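Ribose-phosphate pyrophosphokinase (Sulfolobus solfataricus, PDB 4TWB) catalyses the transfer of the pyrophosphoryl group of ATP to the 1-hydroxyl of ribose 5-phosphate, yielding phosphoribosyl pyrophosphate (PRPP) and AMP. Local coordinates at residues 156-164 against 205-216; 145-153 against 171-179. All blocks are in the same frame, centred on the assembly; numbering follows the deposited sequence.

Contact 1 (156-164 against 205-216); sequences IEDPFILAP and INLKGKDVVIID
The ring of Phe160 carries Leu207 on one face. Leu207 CB sits 3.8 Å from the centroid of the Phe160 ring and 8° off the ring normal, a CH-pi contact over its centre. The two side chains cross at about a right angle. Phe160 CG lies anti to the backbone N (chi1 -176°), which places the ring beside the type II turn 207-210. Lys210 CD and Val212 CG2 approach the ring obliquely. Pro182 and Ser184 also touch this side chain.

The ring belongs to a pair of neighbouring parallel strands, 159-163 and 211-216, in the central sheet of the phosphoribosyltransferase-type domain. Five backbone hydrogen bonds join the segments. Strand 159-163 supplies Phe160 N and Leu162 N to Asp211 O and Val213 O. The segment 205-216 returns Asp211 N, Val213 N and Ile215 N to Asp158 O, Phe160 O and Leu162 O. The other edge of strand 159-163 bonds to the strand around Ser184.

Each face of the sheet has its own filling. Phe160, Leu162, Val212 and Ile214 share one face, where Leu162 CB meets Val212 CG1 at 3.7 Å. Ile225 and Ala228 of helix 223-233 pack on Ile214 there. Ile161 and Val213 point to the other face, and Ala172 and Ala176 of helix 169-178 cover Ile161.

Polar groups gather where strand 211-216 begins. Asp158 OD1 and Lys210 NZ form a long salt bridge of 3.6 Å. Asp211 OD1 is bonded to Ser239 OG. Just after Ile215, Asp216 is predicted to bind ribose 5-phosphate, and Pro164 precedes Asp165, which is predicted to bind magnesium. Next to Asp216, Ile215 CD1 reaches back to Ile161 CG2 at 3.9 Å.

Contact 2 (145-153 against 171-179); sequences YHQIARKIK and RARKIAEEI
His146 gives its ND1 hydrogen to Glu178 OE2 in a nearly straight bond of 2.6 Å (167°). The carboxylate oxygen lies in the plane of the imidazole, at its edge. The ring itself meets that oxygen from above the carboxylate plane, and the two planes are 41° apart. Glu178 CG is anti to the backbone N and the chain beyond is extended, which carries the carboxylate across to the other helix.

A second polar link, at the far end, is weaker. Lys153 NZ makes a weak hydrogen bond to the backbone oxygen Ile179 O. The lysine chain, bent at chi2 and chi3, crosses Ile179 at a slant, with Lys153 CB 3.4 Å from Ile179 CD1.

Tyr145 and Arg171 cross at about a right angle, and Tyr145 CE1 meets Arg171 CG at 3.6 Å. Their polar ends turn to Glu125: Arg171 NH1 through a salt bridge and Tyr145 OH through a weak hydrogen bond. Lys174 touches the same tyrosine ring through CB and CD.

Between these polar groups, Ile175 is a knob in a hole formed by Tyr145, Ile148, Ala149 and Ile152. Its CD1 lies 3.8 Å from Ile148 CG2. The segments 145-153 and 171-178 cross at -56°, their axes 8.9 Å apart at closest. Helix 169-178 is the connection of a beta-alpha-beta crossover between the adjacent parallel strands 159-163 and 183-185, and helix 145-155 packs beside it on the same face of the phosphoribosyltransferase-type sheet. Ile152 and Ile175 rest on Ile215 of strand 211-216, Ile175 also reaches Ile161 of strand 159-163, and Ile148 touches Ile281 of strand 279-281.

Contact 1 lies in the core, and contact 2 is partly buried. Contact 1 joins two strands of the parallel sheet; contact 2 joins the two helices that lie on one face of it. The segments alternate along the chain: helix 145-155 leads into strand 159-163, which leads into helix 169-178. Ala172, on the sheet side of helix 169-178, packs on Ile161 and Ala163. Backbone hydrogen bonds dominate contact 1, while contact 2 relies on side chains, with a buried isoleucine knob and charged groups toward the surface. Near the ribose 5-phosphate site, to which Asp216 is predicted to belong, Asp216 OD2 and Arg171 NH2 form a long, weak ion pair between the contacts.

Contact 1 (156-164 against 205-216)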
loop_
_atom_site.group_PDB
_atom_site.type_symbol
_atom_site.label_atom_id
_atom_site.label_comp_id
_atom_site.label_asym_id
_atom_site.label_seq_id
_atom_site.Cartn_x
_atom_site.Cartn_y
_atom_site.Cartn_z
ATOM N N ILE A 156 -17.168 9.587 -34.064
ATOM C CA ILE A 156 -16.848 8.654 -35.127
ATOM C C ILE A 156 -17.954 8.515 -36.160
ATOM O O ILE A 156 -19.066 8.074 -35.853
ATOM C CB ILE A 156 -16.426 7.299 -34.548
ATOM C CG1 ILE A 156 -15.303 7.536 -33.529
ATOM C CG2 ILE A 156 -16.012 6.343 -35.661
ATOM C CD1 ILE A 156 -14.265 6.473 -33.486
ATOM N N GLU A 157 -17.630 8.918 -37.386
ATOM C CA GLU A 157 -18.542 8.829 -38.510
ATOM C C GLU A 157 -18.404 7.446 -39.143
ATOM O O GLU A 157 -17.345 7.106 -39.660
ATOM C CB GLU A 157 -18.178 9.913 -39.522
ATOM C CG GLU A 157 -19.273 10.272 -40.511
ATOM C CD GLU A 157 -18.830 11.348 -41.488
ATOM O OE1 GLU A 157 -17.608 11.450 -41.739
ATOM O OE2 GLU A 157 -19.699 12.088 -42.001
ATOM N N ASP A 158 -19.464 6.647 -39.091
ATOM C CA ASP A 158 -19.425 5.271 -39.611
ATOM C C ASP A 158 -18.510 4.364 -38.762
ATOM O O ASP A 158 -17.424 3.972 -39.197
ATOM C CB ASP A 158 -19.004 5.252 -41.092
ATOM C CG ASP A 158 -19.253 3.909 -41.761
ATOM O OD1 ASP A 158 -18.517 3.576 -42.716
ATOM O OD2 ASP A 158 -20.183 3.189 -41.339
ATOM N N PRO A 159 -18.958 4.021 -37.545
ATOM C CA PRO A 159 -18.163 3.229 -36.616
ATOM C C PRO A 159 -18.288 1.728 -36.837
ATOM O O PRO A 159 -19.375 1.207 -37.031
ATOM C CB PRO A 159 -18.786 3.568 -35.255
ATOM C CG PRO A 159 -19.873 4.578 -35.526
ATOM C CD PRO A 159 -20.238 4.419 -36.944
ATOM N N PHE A 160 -17.162 1.037 -36.808
ATOM C CA PHE A 160 -17.162 -0.403 -36.641
ATOM C C PHE A 160 -16.520 -0.703 -35.279
ATOM O O PHE A 160 -15.473 -0.164 -34.936
ATOM C CB PHE A 160 -16.388 -1.082 -37.769
ATOM C CG PHE A 160 -16.422 -2.583 -37.707
ATOM C CD1 PHE A 160 -17.322 -3.301 -38.473
ATOM C CD2 PHE A 160 -15.564 -3.271 -36.870
ATOM C CE1 PHE A 160 -17.357 -4.674 -38.412
ATOM C CE2 PHE A 160 -15.599 -4.639 -36.800
ATOM C CZ PHE A 160 -16.496 -5.346 -37.575
ATOM N N ILE A 161 -17.148 -1.553 -34.489
ATOM C CA ILE A 161 -16.654 -1.797 -33.144
ATOM C C ILE A 161 -15.979 -3.152 -33.002
ATOM O O ILE A 161 -16.610 -4.196 -33.140
ATOM C CB ILE A 161 -17.757 -1.595 -32.112
ATOM C CG1 ILE A 161 -17.950 -0.091 -31.905
ATOM C CG2 ILE A 161 -17.406 -2.270 -30.807
ATOM C CD1 ILE A 161 -19.335 0.287 -31.509
ATOM N N LEU A 162 -14.675 -3.111 -32.735
ATOM C CA LEU A 162 -13.821 -4.294 -32.752
ATOM C C LEU A 162 -13.325 -4.626 -31.356
ATOM O O LEU A 162 -12.724 -3.785 -30.689
ATOM C CB LEU A 162 -12.614 -4.048 -33.656
ATOM C CG LEU A 162 -11.973 -5.216 -34.403
ATOM C CD1 LEU A 162 -10.485 -4.969 -34.485
ATOM C CD2 LEU A 162 -12.256 -6.529 -33.722
ATOM N N ALA A 163 -13.574 -5.860 -30.921
ATOM C CA ALA A 163 -13.104 -6.359 -29.626
ATOM C C ALA A 163 -11.833 -7.195 -29.806
ATOM O O ALA A 163 -11.819 -8.120 -30.606
ATOM C CB ALA A 163 -14.188 -7.185 -28.967
ATOM N N PRO A 164 -10.764 -6.869 -29.062
ATOM C CA PRO A 164 -9.436 -7.465 -29.245
ATOM C C PRO A 164 -9.384 -8.967 -28.995
ATOM O O PRO A 164 -8.501 -9.632 -29.535
ATOM C CB PRO A 164 -8.577 -6.728 -28.219
ATOM C CG PRO A 164 -9.295 -5.462 -27.967
ATOM C CD PRO A 164 -10.747 -5.808 -28.049
ATOM N N ILE A 205 -15.760 -8.551 -40.376
ATOM C CA ILE A 205 -14.554 -8.522 -41.219
ATOM C C ILE A 205 -14.674 -7.546 -42.403
ATOM O O ILE A 205 -13.670 -7.112 -42.981
ATOM C CB ILE A 205 -14.112 -9.951 -41.649
ATOM C CG1 ILE A 205 -13.134 -10.524 -40.619
ATOM C CG2 ILE A 205 -13.460 -9.944 -43.027
ATOM C CD1 ILE A 205 -13.427 -10.107 -39.180
ATOM N N ASN A 206 -15.913 -7.189 -42.735
ATOM C CA ASN A 206 -16.186 -6.133 -43.688
ATOM C C ASN A 206 -16.012 -4.796 -42.984
ATOM O O ASN A 206 -16.811 -3.875 -43.154
ATOM C CB ASN A 206 -17.603 -6.267 -44.254
ATOM C CG ASN A 206 -17.787 -5.517 -45.573
ATOM O OD1 ASN A 206 -17.092 -4.538 -45.854
ATOM N ND2 ASN A 206 -18.734 -5.978 -46.384
ATOM N N LEU A 207 -14.968 -4.706 -42.166
ATOM C CA LEU A 207 -14.584 -3.442 -41.562
ATOM C C LEU A 207 -13.839 -2.642 -42.616
ATOM O O LEU A 207 -13.469 -1.493 -42.402
ATOM C CB LEU A 207 -13.741 -3.666 -40.305
ATOM C CG LEU A 207 -12.453 -4.482 -40.393
ATOM C CD1 LEU A 207 -11.275 -3.595 -40.784
ATOM C CD2 LEU A 207 -12.194 -5.152 -39.062
ATOM N N LYS A 208 -13.633 -3.286 -43.759
ATOM C CA LYS A 208 -13.118 -2.652 -44.964
ATOM C C LYS A 208 -13.695 -1.242 -45.109
ATOM O O LYS A 208 -14.906 -1.062 -45.203
ATOM C CB LYS A 208 -13.488 -3.516 -46.179
ATOM C CG LYS A 208 -12.790 -3.164 -47.484
ATOM C CD LYS A 208 -11.504 -3.956 -47.666
ATOM C CE LYS A 208 -10.794 -3.562 -48.958
ATOM N NZ LYS A 208 -9.449 -4.192 -49.067
ATOM N N GLY A 209 -12.815 -0.245 -45.093
ATOM C CA GLY A 209 -13.199 1.138 -45.324
ATOM C C GLY A 209 -13.911 1.848 -44.189
ATOM O O GLY A 209 -14.296 3.011 -44.331
ATOM N N LYS A 210 -14.084 1.160 -43.062
ATOM C CA LYS A 210 -14.805 1.721 -41.915
ATOM C C LYS A 210 -13.886 2.335 -40.850
ATOM O O LYS A 210 -12.702 2.016 -40.783
ATOM C CB LYS A 210 -15.718 0.668 -41.283
ATOM C CG LYS A 210 -16.790 0.158 -42.219
ATOM C CD LYS A 210 -18.012 -0.332 -41.461
ATOM C CE LYS A 210 -19.098 -0.846 -42.410
ATOM N NZ LYS A 210 -19.511 0.189 -43.411
ATOM N N ASP A 211 -14.442 3.231 -40.038
ATOM C CA ASP A 211 -13.723 3.837 -38.918
ATOM C C ASP A 211 -13.790 2.945 -37.679
ATOM O O ASP A 211 -14.739 3.029 -36.901
ATOM C CB ASP A 211 -14.322 5.198 -38.565
ATOM C CG ASP A 211 -13.864 6.296 -39.486
ATOM O OD1 ASP A 211 -12.737 6.210 -39.998
ATOM O OD2 ASP A 211 -14.623 7.261 -39.690
ATOM N N VAL A 212 -12.778 2.107 -37.488
ATOM C CA VAL A 212 -12.794 1.121 -36.414
ATOM C C VAL A 212 -12.531 1.703 -35.025
ATOM O O VAL A 212 -11.725 2.621 -34.858
ATOM C CB VAL A 212 -11.797 0.001 -36.685
ATOM C CG1 VAL A 212 -11.756 -0.969 -35.516
ATOM C CG2 VAL A 212 -12.163 -0.710 -37.976
ATOM N N VAL A 213 -13.238 1.172 -34.035
ATOM C CA VAL A 213 -13.019 1.528 -32.640
ATOM C C VAL A 213 -12.754 0.256 -31.858
ATOM O O VAL A 213 -13.620 -0.613 -31.755
ATOM C CB VAL A 213 -14.241 2.210 -32.022
ATOM C CG1 VAL A 213 -13.943 2.649 -30.604
ATOM C CG2 VAL A 213 -14.652 3.389 -32.861
ATOM N N ILE A 214 -11.548 0.133 -31.320
ATOM C CA ILE A 214 -11.183 -1.040 -30.533
ATOM C C ILE A 214 -11.416 -0.801 -29.043
ATOM O O ILE A 214 -10.792 0.078 -28.442
ATOM C CB ILE A 214 -9.726 -1.439 -30.756
ATOM C CG1 ILE A 214 -9.407 -1.433 -32.247
ATOM C CG2 ILE A 214 -9.468 -2.810 -30.166
ATOM C CD1 ILE A 214 -8.035 -1.947 -32.587
ATOM N N ILE A 215 -12.310 -1.599 -28.462
ATOM C CA ILE A 215 -12.752 -1.405 -27.085
ATOM C C ILE A 215 -12.326 -2.535 -26.136
ATOM O O ILE A 215 -12.595 -3.711 -26.388
ATOM C CB ILE A 215 -14.284 -1.254 -27.014
ATOM C CG1 ILE A 215 -14.746 -0.135 -27.937
ATOM C CG2 ILE A 215 -14.732 -0.960 -25.598
ATOM C CD1 ILE A 215 -16.243 0.091 -27.904
ATOM N N ASP A 216 -11.670 -2.166 -25.041
ATOM C CA ASP A 216 -11.288 -3.128 -24.003
ATOM C C ASP A 216 -11.591 -2.528 -22.633
ATOM O O ASP A 216 -11.833 -1.321 -22.514
ATOM C CB ASP A 216 -9.800 -3.500 -24.113
ATOM C CG ASP A 216 -9.526 -4.957 -23.755
ATOM O OD1 ASP A 216 -8.386 -5.425 -23.972
ATOM O OD2 ASP A 216 -10.449 -5.636 -23.253
#

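Contact 2 (145-153 against 171-179)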
loop_
_atom_site.group_PDB
_atom_site.type_symbol
_atom_site.label_atom_id
_atom_site.label_comp_id
_atom_site.label_asym_id
_atom_site.label_seq_id
_atom_site.Cartn_x
_atom_site.Cartn_y
_atom_site.Cartn_z
ATOM N N TYR A 145 -21.590 1.627 -20.477
ATOM C CA TYR A 145 -21.666 1.406 -21.917
ATOM C C TYR A 145 -22.395 2.512 -22.669
ATOM O O TYR A 145 -21.917 2.961 -23.702
ATOM C CB TYR A 145 -22.234 0.023 -22.238
ATOM C CG TYR A 145 -21.408 -1.115 -21.654
ATOM C CD1 TYR A 145 -20.090 -0.915 -21.261
ATOM C CD2 TYR A 145 -21.940 -2.390 -21.514
ATOM C CE1 TYR A 145 -19.330 -1.942 -20.735
ATOM C CE2 TYR A 145 -21.182 -3.429 -20.982
ATOM C CZ TYR A 145 -19.878 -3.196 -20.600
ATOM O OH TYR A 145 -19.123 -4.221 -20.078
ATOM N N HIS A 146 -23.520 2.979 -22.142
ATOM C CA HIS A 146 -24.260 4.041 -22.824
ATOM C C HIS A 146 -23.430 5.303 -23.002
ATOM O O HIS A 146 -23.519 5.963 -24.042
ATOM C CB HIS A 146 -25.600 4.358 -22.144
ATOM C CG HIS A 146 -26.232 5.638 -22.611
ATOM N ND1 HIS A 146 -27.151 5.690 -23.639
ATOM C CD2 HIS A 146 -26.076 6.915 -22.185
ATOM C CE1 HIS A 146 -27.533 6.941 -23.826
ATOM N NE2 HIS A 146 -26.899 7.704 -22.953
ATOM N N GLN A 147 -22.608 5.644 -22.019
ATOM C CA GLN A 147 -21.840 6.880 -22.145
ATOM C C GLN A 147 -20.727 6.747 -23.183
ATOM O O GLN A 147 -20.370 7.713 -23.853
ATOM C CB GLN A 147 -21.254 7.301 -20.810
ATOM C CG GLN A 147 -22.265 7.650 -19.764
ATOM C CD GLN A 147 -21.635 8.409 -18.617
ATOM O OE1 GLN A 147 -21.560 7.913 -17.496
ATOM N NE2 GLN A 147 -21.155 9.612 -18.900
ATOM N N ILE A 148 -20.176 5.548 -23.306
ATOM C CA ILE A 148 -19.181 5.279 -24.323
ATOM C C ILE A 148 -19.816 5.261 -25.707
ATOM O O ILE A 148 -19.279 5.822 -26.651
ATOM C CB ILE A 148 -18.471 3.950 -24.044
ATOM C CG1 ILE A 148 -17.587 4.095 -22.804
ATOM C CG2 ILE A 148 -17.624 3.528 -25.237
ATOM C CD1 ILE A 148 -17.049 2.790 -22.310
ATOM N N ALA A 149 -20.970 4.615 -25.818
ATOM C CA ALA A 149 -21.725 4.641 -27.057
ATOM C C ALA A 149 -21.990 6.091 -27.474
ATOM O O ALA A 149 -21.605 6.500 -28.563
ATOM C CB ALA A 149 -23.019 3.855 -26.913
ATOM N N ARG A 150 -22.610 6.882 -26.602
ATOM C CA ARG A 150 -22.893 8.283 -26.946
ATOM C C ARG A 150 -21.644 9.004 -27.486
ATOM O O ARG A 150 -21.726 9.706 -28.490
ATOM C CB ARG A 150 -23.558 9.046 -25.768
ATOM C CG ARG A 150 -24.125 10.453 -26.118
ATOM C CD ARG A 150 -25.575 10.718 -25.599
ATOM N NE ARG A 150 -25.698 10.863 -24.140
ATOM C CZ ARG A 150 -26.848 11.057 -23.484
ATOM N NH1 ARG A 150 -27.995 11.136 -24.146
ATOM N NH2 ARG A 150 -26.858 11.172 -22.154
ATOM N N LYS A 151 -20.493 8.808 -26.839
ATOM C CA LYS A 151 -19.273 9.516 -27.226
ATOM C C LYS A 151 -18.740 9.044 -28.571
ATOM O O LYS A 151 -18.385 9.863 -29.414
ATOM C CB LYS A 151 -18.175 9.404 -26.167
ATOM C CG LYS A 151 -17.064 10.457 -26.329
ATOM C CD LYS A 151 -17.556 11.821 -25.866
ATOM C CE LYS A 151 -16.560 12.930 -26.136
ATOM N NZ LYS A 151 -17.086 14.262 -25.713
ATOM N N ILE A 152 -18.665 7.728 -28.758
ATOM C CA ILE A 152 -18.292 7.180 -30.052
ATOM C C ILE A 152 -19.137 7.801 -31.178
ATOM O O ILE A 152 -18.590 8.224 -32.190
ATOM C CB ILE A 152 -18.430 5.658 -30.093
ATOM C CG1 ILE A 152 -17.351 5.003 -29.244
ATOM C CG2 ILE A 152 -18.337 5.150 -31.528
ATOM C CD1 ILE A 152 -17.444 3.486 -29.221
ATOM N N LYS A 153 -20.455 7.874 -30.986
ATOM C CA LYS A 153 -21.353 8.399 -32.005
ATOM C C LYS A 153 -21.083 9.855 -32.336
ATOM O O LYS A 153 -21.247 10.265 -33.482
ATOM C CB LYS A 153 -22.826 8.228 -31.619
ATOM C CG LYS A 153 -23.813 8.837 -32.634
ATOM C CD LYS A 153 -24.624 7.796 -33.421
ATOM C CE LYS A 153 -23.799 7.009 -34.438
ATOM N NZ LYS A 153 -24.591 5.884 -35.038
ATOM N N ARG A 171 -18.854 -6.752 -24.259
ATOM C CA ARG A 171 -18.789 -5.307 -24.089
ATOM C C ARG A 171 -18.920 -4.600 -25.447
ATOM O O ARG A 171 -19.644 -3.615 -25.573
ATOM C CB ARG A 171 -17.494 -4.923 -23.367
ATOM C CG ARG A 171 -17.210 -3.433 -23.266
ATOM C CD ARG A 171 -16.025 -3.155 -22.345
ATOM N NE ARG A 171 -14.908 -4.052 -22.598
ATOM C CZ ARG A 171 -14.556 -5.053 -21.791
ATOM N NH1 ARG A 171 -15.220 -5.286 -20.660
ATOM N NH2 ARG A 171 -13.521 -5.821 -22.105
ATOM N N ALA A 172 -18.237 -5.114 -26.466
ATOM C CA ALA A 172 -18.319 -4.526 -27.808
ATOM C C ALA A 172 -19.728 -4.644 -28.362
ATOM O O ALA A 172 -20.263 -3.702 -28.916
ATOM C CB ALA A 172 -17.336 -5.194 -28.748
ATOM N N ARG A 173 -20.328 -5.817 -28.210
ATOM C CA ARG A 173 -21.685 -6.037 -28.673
ATOM C C ARG A 173 -22.668 -5.090 -28.001
ATOM O O ARG A 173 -23.419 -4.405 -28.673
ATOM C CB ARG A 173 -22.104 -7.496 -28.469
ATOM C CG ARG A 173 -23.523 -7.812 -28.935
ATOM C CD ARG A 173 -23.738 -9.309 -29.147
ATOM N NE ARG A 173 -23.055 -10.118 -28.144
ATOM C CZ ARG A 173 -23.376 -10.129 -26.850
ATOM N NH1 ARG A 173 -24.368 -9.364 -26.403
ATOM N NH2 ARG A 173 -22.698 -10.895 -25.999
ATOM N N LYS A 174 -22.663 -5.031 -26.675
ATOM C CA LYS A 174 -23.602 -4.155 -25.973
ATOM C C LYS A 174 -23.426 -2.674 -26.343
ATOM O O LYS A 174 -24.380 -1.903 -26.326
ATOM C CB LYS A 174 -23.527 -4.355 -24.456
ATOM C CG LYS A 174 -23.973 -5.734 -23.960
ATOM C CD LYS A 174 -23.979 -5.799 -22.436
ATOM C CE LYS A 174 -24.205 -7.206 -21.910
ATOM N NZ LYS A 174 -23.060 -8.108 -22.217
ATOM N N ILE A 175 -22.204 -2.275 -26.678
ATOM C CA ILE A 175 -21.942 -0.888 -27.040
ATOM C C ILE A 175 -22.368 -0.652 -28.483
ATOM O O ILE A 175 -23.043 0.327 -28.783
ATOM C CB ILE A 175 -20.452 -0.504 -26.842
ATOM C CG1 ILE A 175 -20.139 -0.284 -25.362
ATOM C CG2 ILE A 175 -20.103 0.755 -27.600
ATOM C CD1 ILE A 175 -18.656 -0.125 -25.050
ATOM N N ALA A 176 -21.989 -1.566 -29.371
ATOM C CA ALA A 176 -22.343 -1.460 -30.788
ATOM C C ALA A 176 -23.842 -1.558 -31.024
ATOM O O ALA A 176 -24.375 -0.838 -31.849
ATOM C CB ALA A 176 -21.606 -2.511 -31.616
ATOM N N GLU A 177 -24.525 -2.446 -30.307
ATOM C CA GLU A 177 -25.960 -2.631 -30.526
ATOM C C GLU A 177 -26.747 -1.384 -30.159
ATOM O O GLU A 177 -27.752 -1.074 -30.781
ATOM C CB GLU A 177 -26.501 -3.869 -29.796
ATOM C CG GLU A 177 -26.085 -5.172 -30.468
ATOM C CD GLU A 177 -26.723 -6.398 -29.851
ATOM O OE1 GLU A 177 -27.091 -6.352 -28.653
ATOM O OE2 GLU A 177 -26.848 -7.414 -30.571
ATOM N N GLU A 178 -26.276 -0.647 -29.165
ATOM C CA GLU A 178 -26.982 0.553 -28.736
ATOM C C GLU A 178 -26.839 1.693 -29.740
ATOM O O GLU A 178 -27.605 2.663 -29.746
ATOM C CB GLU A 178 -26.495 1.001 -27.362
ATOM C CG GLU A 178 -27.078 2.332 -26.940
ATOM C CD GLU A 178 -26.962 2.592 -25.461
ATOM O OE1 GLU A 178 -26.187 1.875 -24.776
ATOM O OE2 GLU A 178 -27.656 3.525 -24.998
ATOM N N ILE A 179 -25.849 1.568 -30.599
ATOM C CA ILE A 179 -25.526 2.632 -31.527
ATOM C C ILE A 179 -25.766 2.100 -32.953
ATOM O O ILE A 179 -25.473 2.759 -33.951
ATOM C CB ILE A 179 -24.066 3.101 -31.272
ATOM C CG1 ILE A 179 -23.866 4.543 -31.695
ATOM C CG2 ILE A 179 -23.021 2.157 -31.917
ATOM C CD1 ILE A 179 -22.411 4.848 -31.971
#